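Local coordinates for protein L-threonine-O-3-phosphate decarboxylase (Porphyromonas gingivalis, PDB 3FKD) that probably binds pyridoxal 5'-phosphate, as members of the class I and II aminotransferase family do, and probably decarboxylates L-threonine O-3-phosphate, at residues E39-I44 with N229-E234; G53-M58 with E234-I239. All coordinates share one frame; numbering follows the deposited sequence.

Contact 1 of 2, residues E39-I44 with N229-E234; sequences ENLNCI and NALAIE
Leu231 carries most of the apolar contact, reaching with its two methyl branches into residues 39-44. CD2 meets Cys43 SG at 3.4 Å and Leu41 CD1 at 3.7 Å, while CD1, its other branch, lies 3.8 Å from Ile44 CG2; the Leu231 and Ile44 side chains run alongside each other in one direction. A forked leucine suits this place because one residue can serve three neighbours. In Cys43 a chi1 of 80° sets the sulfur against the helix, with Ala230 CB also 3.7 Å from SG. The small methyl of Ala230 lets the backbone come close as well, down to 3.4 Å from CB to Cys43 O.

The polar pair is close but unbonded. Glu234 and Asn40 cross nearly perpendicularly, with amide and carboxylate planes 48° apart. Glu234 OE2 comes nearest to Asn40 CG, at 3.1 Å, and its angle to ND2 is too poor for a bond; ND2 donates instead to His36 O, and OE2 forms a weak hydrogen bond with His36 NE2.

Asn229 caps the helix, its OD1 accepting from Ala232 N at 3.2 Å. Leu231 packs on Leu231 of the second subunit, and Asn229 on its Asn229, while Ile44 and Ala230 make backbone hydrogen bonds to that subunit, so this short 3-10 turn against a helix N-terminus belongs to a dimer interface, as in aminotransferase-fold enzymes.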
ATOM      1  N   GLU A  39      -3.102   3.908 -21.905  1.00 25.84           N
ATOM      2  CA  GLU A  39      -3.098   2.774 -22.820  1.00 28.13           C
ATOM      3  C   GLU A  39      -3.252   1.418 -22.103  1.00 27.54           C
ATOM      4  O   GLU A  39      -3.949   0.518 -22.599  1.00 29.20           O
ATOM      5  CB  GLU A  39      -1.855   2.835 -23.722  1.00 28.07           C
ATOM      6  CG  GLU A  39      -1.934   3.964 -24.766  1.00 31.46           C
ATOM      7  CD  GLU A  39      -0.635   4.208 -25.500  1.00 32.31           C
ATOM      8  OE1 GLU A  39       0.339   3.475 -25.234  1.00 34.31           O
ATOM      9  OE2 GLU A  39      -0.580   5.141 -26.332  1.00 32.35           O
ATOM     10  N   ASN A  40      -2.616   1.279 -20.941  1.00 25.22           N
ATOM     11  CA  ASN A  40      -2.668   0.037 -20.176  1.00 25.17           C
ATOM     12  C   ASN A  40      -3.546   0.111 -18.961  1.00 24.75           C
ATOM     13  O   ASN A  40      -3.308  -0.578 -17.966  1.00 25.59           O
ATOM     14  CB  ASN A  40      -1.269  -0.412 -19.784  1.00 26.26           C
ATOM     15  CG  ASN A  40      -0.383  -0.601 -20.993  1.00 27.85           C
ATOM     16  OD1 ASN A  40      -0.358  -1.687 -21.598  1.00 24.85           O
ATOM     17  ND2 ASN A  40       0.326   0.473 -21.388  1.00 26.24           N
ATOM     18  N   LEU A  41      -4.599   0.908 -19.065  1.00 25.04           N
ATOM     19  CA  LEU A  41      -5.515   1.092 -17.961  1.00 25.00           C
ATOM     20  C   LEU A  41      -6.253  -0.172 -17.515  1.00 26.99           C
ATOM     21  O   LEU A  41      -6.630  -0.291 -16.348  1.00 26.69           O
ATOM     22  CB  LEU A  41      -6.491   2.222 -18.232  1.00 25.94           C
ATOM     23  CG  LEU A  41      -7.040   2.761 -16.900  1.00 29.67           C
ATOM     24  CD1 LEU A  41      -5.933   3.258 -15.935  1.00 22.49           C
ATOM     25  CD2 LEU A  41      -8.086   3.832 -17.125  1.00 31.27           C
ATOM     26  N   ASN A  42      -6.455  -1.115 -18.425  1.00 26.96           N
ATOM     27  CA  ASN A  42      -7.095  -2.363 -18.068  1.00 27.49           C
ATOM     28  C   ASN A  42      -6.363  -3.183 -17.002  1.00 27.90           C
ATOM     29  O   ASN A  42      -6.968  -4.072 -16.394  1.00 26.55           O
ATOM     30  CB  ASN A  42      -7.327  -3.213 -19.288  1.00 30.72           C
ATOM     31  CG  ASN A  42      -8.396  -2.658 -20.160  1.00 36.49           C
ATOM     32  OD1 ASN A  42      -9.187  -1.808 -19.728  1.00 35.30           O
ATOM     33  ND2 ASN A  42      -8.456  -3.147 -21.411  1.00 41.05           N
ATOM     34  N   CYS A  43      -5.086  -2.871 -16.756  1.00 25.75           N
ATOM     35  CA  CYS A  43      -4.363  -3.526 -15.676  1.00 23.79           C
ATOM     36  C   CYS A  43      -5.082  -3.405 -14.316  1.00 24.86           C
ATOM     37  O   CYS A  43      -4.852  -4.233 -13.450  1.00 24.35           O
ATOM     38  CB  CYS A  43      -2.931  -3.002 -15.564  1.00 25.64           C
ATOM     39  SG  CYS A  43      -2.773  -1.407 -14.687  1.00 25.22           S
ATOM     40  N   ILE A  44      -5.956  -2.409 -14.130  1.00 23.69           N
ATOM     41  CA  ILE A  44      -6.681  -2.294 -12.864  1.00 24.26           C
ATOM     42  C   ILE A  44      -7.732  -3.417 -12.633  1.00 26.53           C
ATOM     43  O   ILE A  44      -8.255  -3.603 -11.512  1.00 24.21           O
ATOM     44  CB  ILE A  44      -7.383  -0.925 -12.696  1.00 24.28           C
ATOM     45  CG1 ILE A  44      -8.481  -0.740 -13.740  1.00 27.08           C
ATOM     46  CG2 ILE A  44      -6.403   0.219 -12.767  1.00 24.87           C
ATOM     47  CD1 ILE A  44      -9.167   0.630 -13.665  1.00 25.73           C
ATOM     48  N   ASN A 229       0.378  -2.018  -6.215  1.00 16.49           N
ATOM     49  CA  ASN A 229      -0.713  -1.939  -7.162  1.00 16.94           C
ATOM     50  C   ASN A 229      -0.249  -1.914  -8.643  1.00 19.12           C
ATOM     51  O   ASN A 229       0.918  -1.608  -8.947  1.00 17.19           O
ATOM     52  CB  ASN A 229      -1.646  -0.764  -6.826  1.00 19.23           C
ATOM     53  CG  ASN A 229      -1.008   0.602  -7.108  1.00 18.68           C
ATOM     54  OD1 ASN A 229      -0.977   1.049  -8.255  1.00 16.96           O
ATOM     55  ND2 ASN A 229      -0.462   1.246  -6.057  1.00 17.95           N
ATOM     56  N   ALA A 230      -1.192  -2.245  -9.530  1.00 18.81           N
ATOM     57  CA  ALA A 230      -0.928  -2.617 -10.930  1.00 19.53           C
ATOM     58  C   ALA A 230      -0.432  -1.488 -11.783  1.00 18.95           C
ATOM     59  O   ALA A 230       0.485  -1.668 -12.562  1.00 20.33           O
ATOM     60  CB  ALA A 230      -2.198  -3.258 -11.593  1.00 20.24           C
ATOM     61  N   LEU A 231      -1.061  -0.329 -11.647  1.00 19.61           N
ATOM     62  CA  LEU A 231      -0.672   0.851 -12.397  1.00 19.97           C
ATOM     63  C   LEU A 231       0.704   1.297 -11.987  1.00 19.61           C
ATOM     64  O   LEU A 231       1.451   1.766 -12.836  1.00 20.71           O
ATOM     65  CB  LEU A 231      -1.626   1.994 -12.136  1.00 19.59           C
ATOM     66  CG  LEU A 231      -2.960   1.908 -12.847  1.00 22.26           C
ATOM     67  CD1 LEU A 231      -3.838   3.025 -12.283  1.00 22.11           C
ATOM     68  CD2 LEU A 231      -2.817   1.970 -14.409  1.00 22.22           C
ATOM     69  N   ALA A 232       1.026   1.180 -10.698  1.00 18.46           N
ATOM     70  CA  ALA A 232       2.356   1.554 -10.210  1.00 18.03           C
ATOM     71  C   ALA A 232       3.415   0.669 -10.820  1.00 18.35           C
ATOM     72  O   ALA A 232       4.492   1.152 -11.191  1.00 18.59           O
ATOM     73  CB  ALA A 232       2.451   1.534  -8.650  1.00 17.15           C
ATOM     74  N   ILE A 233       3.118  -0.622 -10.924  1.00 17.76           N
ATOM     75  CA  ILE A 233       4.062  -1.579 -11.502  1.00 19.19           C
ATOM     76  C   ILE A 233       4.343  -1.140 -12.943  1.00 19.61           C
ATOM     77  O   ILE A 233       5.477  -1.174 -13.422  1.00 18.86           O
ATOM     78  CB  ILE A 233       3.548  -3.080 -11.410  1.00 18.94           C
ATOM     79  CG1 ILE A 233       3.974  -3.719 -10.073  1.00 19.54           C
ATOM     80  CG2 ILE A 233       4.136  -3.913 -12.492  1.00 19.64           C
ATOM     81  CD1 ILE A 233       2.964  -4.728  -9.480  1.00 20.66           C
ATOM     82  N   GLU A 234       3.279  -0.668 -13.575  1.00 19.12           N
ATOM     83  CA  GLU A 234       3.257  -0.296 -14.969  1.00 21.05           C
ATOM     84  C   GLU A 234       4.020   1.031 -15.222  1.00 21.42           C
ATOM     85  O   GLU A 234       4.784   1.137 -16.178  1.00 21.46           O
ATOM     86  CB  GLU A 234       1.794  -0.239 -15.420  1.00 21.08           C
ATOM     87  CG  GLU A 234       1.573   0.044 -16.862  1.00 26.11           C
ATOM     88  CD  GLU A 234       1.973  -1.096 -17.814  1.00 28.40           C
ATOM     89  OE1 GLU A 234       2.275  -2.208 -17.363  1.00 26.81           O
ATOM     90  OE2 GLU A 234       1.971  -0.855 -19.046  1.00 31.51           O
TER

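Contact 2 of 2, residues G53-M58 with E234-I239; sequences GTLRQM and EAAKFI
Beyond CG the chain of Lys237 is fully extended, which carries it along to Thr54 and Met58, while Leu55, with CG anti to its backbone N (chi1 -173°) and a bend at chi2 (47°), brings both methyls against Ala236 CB. Leu55 CD2 rests 3.6 Å from Ala236 CB, and CD1 is 4.0 Å from the same methyl. Alanine suits the spot: its single methyl lets the branched leucine pack closely where the helices face each other, and it also touches Phe195.

The two helices, 53-62 and 230-241, run nearly parallel here: the short segments have axes 10.3 Å apart at closest approach and a signed crossing angle of 24°. In a chain with the seven-stranded mixed sheet of the aminotransferase-type fold, helix 53-62 precedes strand 70-73, outermost within this chain.

Lys237 buries the most surface of this contact, its long aliphatic part doing the work of a hydrophobic residue while its amino group ends beside Thr54. The two side chains cross at about a right angle, CE 3.8 Å from Thr54 CG2 and NZ 3.8 Å from Thr54 CB. The hydroxyl of Thr54 is engaged by Glu49, leaving its methyl to meet the lysine. Selenomethionine Met58 also lies crosswise to Lys237, with SE 3.7 Å from Lys237 CG; the position of its terminal methyl is doubtful.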
ATOM      1  N   GLY A  53       6.860  -9.632  -9.453  1.00 25.55           N
ATOM      2  CA  GLY A  53       8.089 -10.334  -9.763  1.00 24.59           C
ATOM      3  C   GLY A  53       8.787  -9.923 -11.048  1.00 27.31           C
ATOM      4  O   GLY A  53      10.009 -10.028 -11.135  1.00 28.28           O
ATOM      5  N   THR A  54       8.028  -9.502 -12.062  1.00 24.95           N
ATOM      6  CA  THR A  54       8.619  -9.057 -13.297  1.00 25.09           C
ATOM      7  C   THR A  54       9.338  -7.720 -13.095  1.00 27.82           C
ATOM      8  O   THR A  54      10.458  -7.517 -13.612  1.00 26.83           O
ATOM      9  CB  THR A  54       7.568  -8.957 -14.447  1.00 27.46           C
ATOM     10  OG1 THR A  54       7.055 -10.255 -14.718  1.00 28.98           O
ATOM     11  CG2 THR A  54       8.197  -8.497 -15.702  1.00 23.44           C
ATOM     12  N   LEU A  55       8.708  -6.808 -12.345  1.00 25.96           N
ATOM     13  CA  LEU A  55       9.376  -5.563 -11.998  1.00 25.06           C
ATOM     14  C   LEU A  55      10.641  -5.851 -11.210  1.00 25.13           C
ATOM     15  O   LEU A  55      11.704  -5.319 -11.526  1.00 26.17           O
ATOM     16  CB  LEU A  55       8.466  -4.607 -11.232  1.00 23.67           C
ATOM     17  CG  LEU A  55       8.979  -3.192 -10.937  1.00 20.46           C
ATOM     18  CD1 LEU A  55       9.598  -2.571 -12.201  1.00 21.77           C
ATOM     19  CD2 LEU A  55       7.875  -2.335 -10.423  1.00 17.32           C
ATOM     20  N   ARG A  56      10.524  -6.717 -10.209  1.00 26.90           N
ATOM     21  CA  ARG A  56      11.663  -7.098  -9.384  1.00 27.10           C
ATOM     22  C   ARG A  56      12.805  -7.572 -10.256  1.00 27.91           C
ATOM     23  O   ARG A  56      13.939  -7.103 -10.127  1.00 27.62           O
ATOM     24  CB  ARG A  56      11.280  -8.198  -8.393  1.00 27.80           C
ATOM     25  CG  ARG A  56      12.369  -8.510  -7.381  1.00 28.69           C
ATOM     26  CD  ARG A  56      12.005  -9.716  -6.559  1.00 29.35           C
ATOM     27  NE  ARG A  56      12.058 -10.950  -7.340  1.00 31.33           N
ATOM     28  CZ  ARG A  56      11.022 -11.766  -7.530  1.00 33.76           C
ATOM     29  NH1 ARG A  56       9.840 -11.491  -6.996  1.00 31.93           N
ATOM     30  NH2 ARG A  56      11.161 -12.871  -8.244  1.00 33.73           N
ATOM     31  N   GLN A  57      12.496  -8.501 -11.147  1.00 27.85           N
ATOM     32  CA  GLN A  57      13.481  -9.020 -12.087  1.00 30.12           C
ATOM     33  C   GLN A  57      14.167  -7.895 -12.892  1.00 29.60           C
ATOM     34  O   GLN A  57      15.390  -7.819 -12.917  1.00 32.12           O
ATOM     35  CB  GLN A  57      12.830 -10.083 -12.975  1.00 33.47           C
ATOM     36  CG  GLN A  57      13.637 -10.570 -14.156  1.00 38.01           C
ATOM     37  CD  GLN A  57      14.881 -11.332 -13.749  1.00 46.27           C
ATOM     38  OE1 GLN A  57      15.947 -10.741 -13.485  1.00 45.90           O
ATOM     39  NE2 GLN A  57      14.764 -12.665 -13.718  1.00 49.12           N
HETATM   40  N   MSE A  58      13.403  -7.006 -13.518  1.00 28.36           N
HETATM   41  CA  MSE A  58      14.020  -5.923 -14.298  1.00 29.13           C
HETATM   42  C   MSE A  58      14.802  -4.884 -13.462  1.00 29.28           C
HETATM   43  O   MSE A  58      15.677  -4.193 -13.990  1.00 30.27           O
HETATM   44  CB  MSE A  58      12.988  -5.170 -15.123  1.00 28.83           C
HETATM   45  CG  MSE A  58      12.017  -6.032 -15.926  1.00 29.39           C
HETATM   46 SE   MSE A  58      10.644  -4.770 -16.508  1.00 56.90          SE
HETATM   47  CE  MSE A  58       9.130  -5.922 -16.791  1.00 32.32           C
ATOM     48  N   GLU A 234       3.279  -0.668 -13.575  1.00 19.12           N
ATOM     49  CA  GLU A 234       3.257  -0.296 -14.969  1.00 21.05           C
ATOM     50  C   GLU A 234       4.020   1.031 -15.222  1.00 21.42           C
ATOM     51  O   GLU A 234       4.784   1.137 -16.178  1.00 21.46           O
ATOM     52  CB  GLU A 234       1.794  -0.239 -15.420  1.00 21.08           C
ATOM     53  CG  GLU A 234       1.573   0.044 -16.862  1.00 26.11           C
ATOM     54  CD  GLU A 234       1.973  -1.096 -17.814  1.00 28.40           C
ATOM     55  OE1 GLU A 234       2.275  -2.208 -17.363  1.00 26.81           O
ATOM     56  OE2 GLU A 234       1.971  -0.855 -19.046  1.00 31.51           O
ATOM     57  N   ALA A 235       3.841   2.005 -14.332  1.00 19.87           N
ATOM     58  CA  ALA A 235       4.593   3.251 -14.390  1.00 20.51           C
ATOM     59  C   ALA A 235       6.078   2.996 -14.238  1.00 21.07           C
ATOM     60  O   ALA A 235       6.896   3.514 -15.008  1.00 23.39           O
ATOM     61  CB  ALA A 235       4.115   4.224 -13.324  1.00 20.14           C
ATOM     62  N   ALA A 236       6.431   2.191 -13.247  1.00 21.06           N
ATOM     63  CA  ALA A 236       7.835   1.875 -12.994  1.00 21.34           C
ATOM     64  C   ALA A 236       8.522   1.181 -14.165  1.00 21.21           C
ATOM     65  O   ALA A 236       9.657   1.532 -14.507  1.00 22.21           O
ATOM     66  CB  ALA A 236       8.003   1.053 -11.696  1.00 17.61           C
ATOM     67  N   LYS A 237       7.848   0.190 -14.745  1.00 20.54           N
ATOM     68  CA  LYS A 237       8.348  -0.523 -15.919  1.00 23.40           C
ATOM     69  C   LYS A 237       8.689   0.436 -17.065  1.00 24.15           C
ATOM     70  O   LYS A 237       9.725   0.310 -17.715  1.00 26.37           O
ATOM     71  CB  LYS A 237       7.309  -1.552 -16.392  1.00 24.28           C
ATOM     72  CG  LYS A 237       7.535  -2.920 -15.826  1.00 23.35           C
ATOM     73  CD  LYS A 237       6.320  -3.804 -15.998  1.00 27.63           C
ATOM     74  CE  LYS A 237       6.483  -5.132 -15.230  1.00 26.76           C
ATOM     75  NZ  LYS A 237       5.275  -5.970 -15.246  1.00 30.75           N
ATOM     76  N   PHE A 238       7.803   1.399 -17.295  1.00 24.59           N
ATOM     77  CA  PHE A 238       7.999   2.458 -18.282  1.00 24.35           C
ATOM     78  C   PHE A 238       9.208   3.383 -17.982  1.00 24.02           C
ATOM     79  O   PHE A 238      10.058   3.609 -18.841  1.00 21.71           O
ATOM     80  CB  PHE A 238       6.717   3.283 -18.422  1.00 23.28           C
ATOM     81  CG  PHE A 238       6.681   4.109 -19.665  1.00 24.96           C
ATOM     82  CD1 PHE A 238       6.882   5.470 -19.613  1.00 25.18           C
ATOM     83  CD2 PHE A 238       6.465   3.525 -20.890  1.00 23.98           C
ATOM     84  CE1 PHE A 238       6.847   6.229 -20.761  1.00 25.70           C
ATOM     85  CE2 PHE A 238       6.444   4.282 -22.029  1.00 25.02           C
ATOM     86  CZ  PHE A 238       6.632   5.627 -21.965  1.00 26.26           C
ATOM     87  N   ILE A 239       9.279   3.910 -16.764  1.00 23.58           N
ATOM     88  CA  ILE A 239      10.457   4.690 -16.364  1.00 23.92           C
ATOM     89  C   ILE A 239      11.783   3.919 -16.584  1.00 23.86           C
ATOM     90  O   ILE A 239      12.759   4.488 -17.101  1.00 22.24           O
ATOM     91  CB  ILE A 239      10.335   5.191 -14.911  1.00 21.49           C
ATOM     92  CG1 ILE A 239       9.209   6.241 -14.828  1.00 22.56           C
ATOM     93  CG2 ILE A 239      11.706   5.696 -14.373  1.00 18.00           C
ATOM     94  CD1 ILE A 239       8.509   6.347 -13.447  1.00 18.32           C
TER

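In the fold
Contacts 1 and 2 share helix 230-241, and Glu234 belongs to both segment ranges; their centres lie about 11 Å apart. Contact 1 uses the N-terminal turn of the helix, contact 2 the turn that follows, and the two touch where Ile233 O comes within 4.0 Å of Leu55 CD2. Helix 31-39 borders both contacts: Leu37 packs on Glu234 and Ala235, and His36 makes its weak hydrogen bond to Glu234 and stacks with Phe238. Contact 1 faces the second subunit, whereas no other chain of the assembly touches the segments of contact 2. Both centres lie well out from the chain's centre, at about 24 and 20 Å.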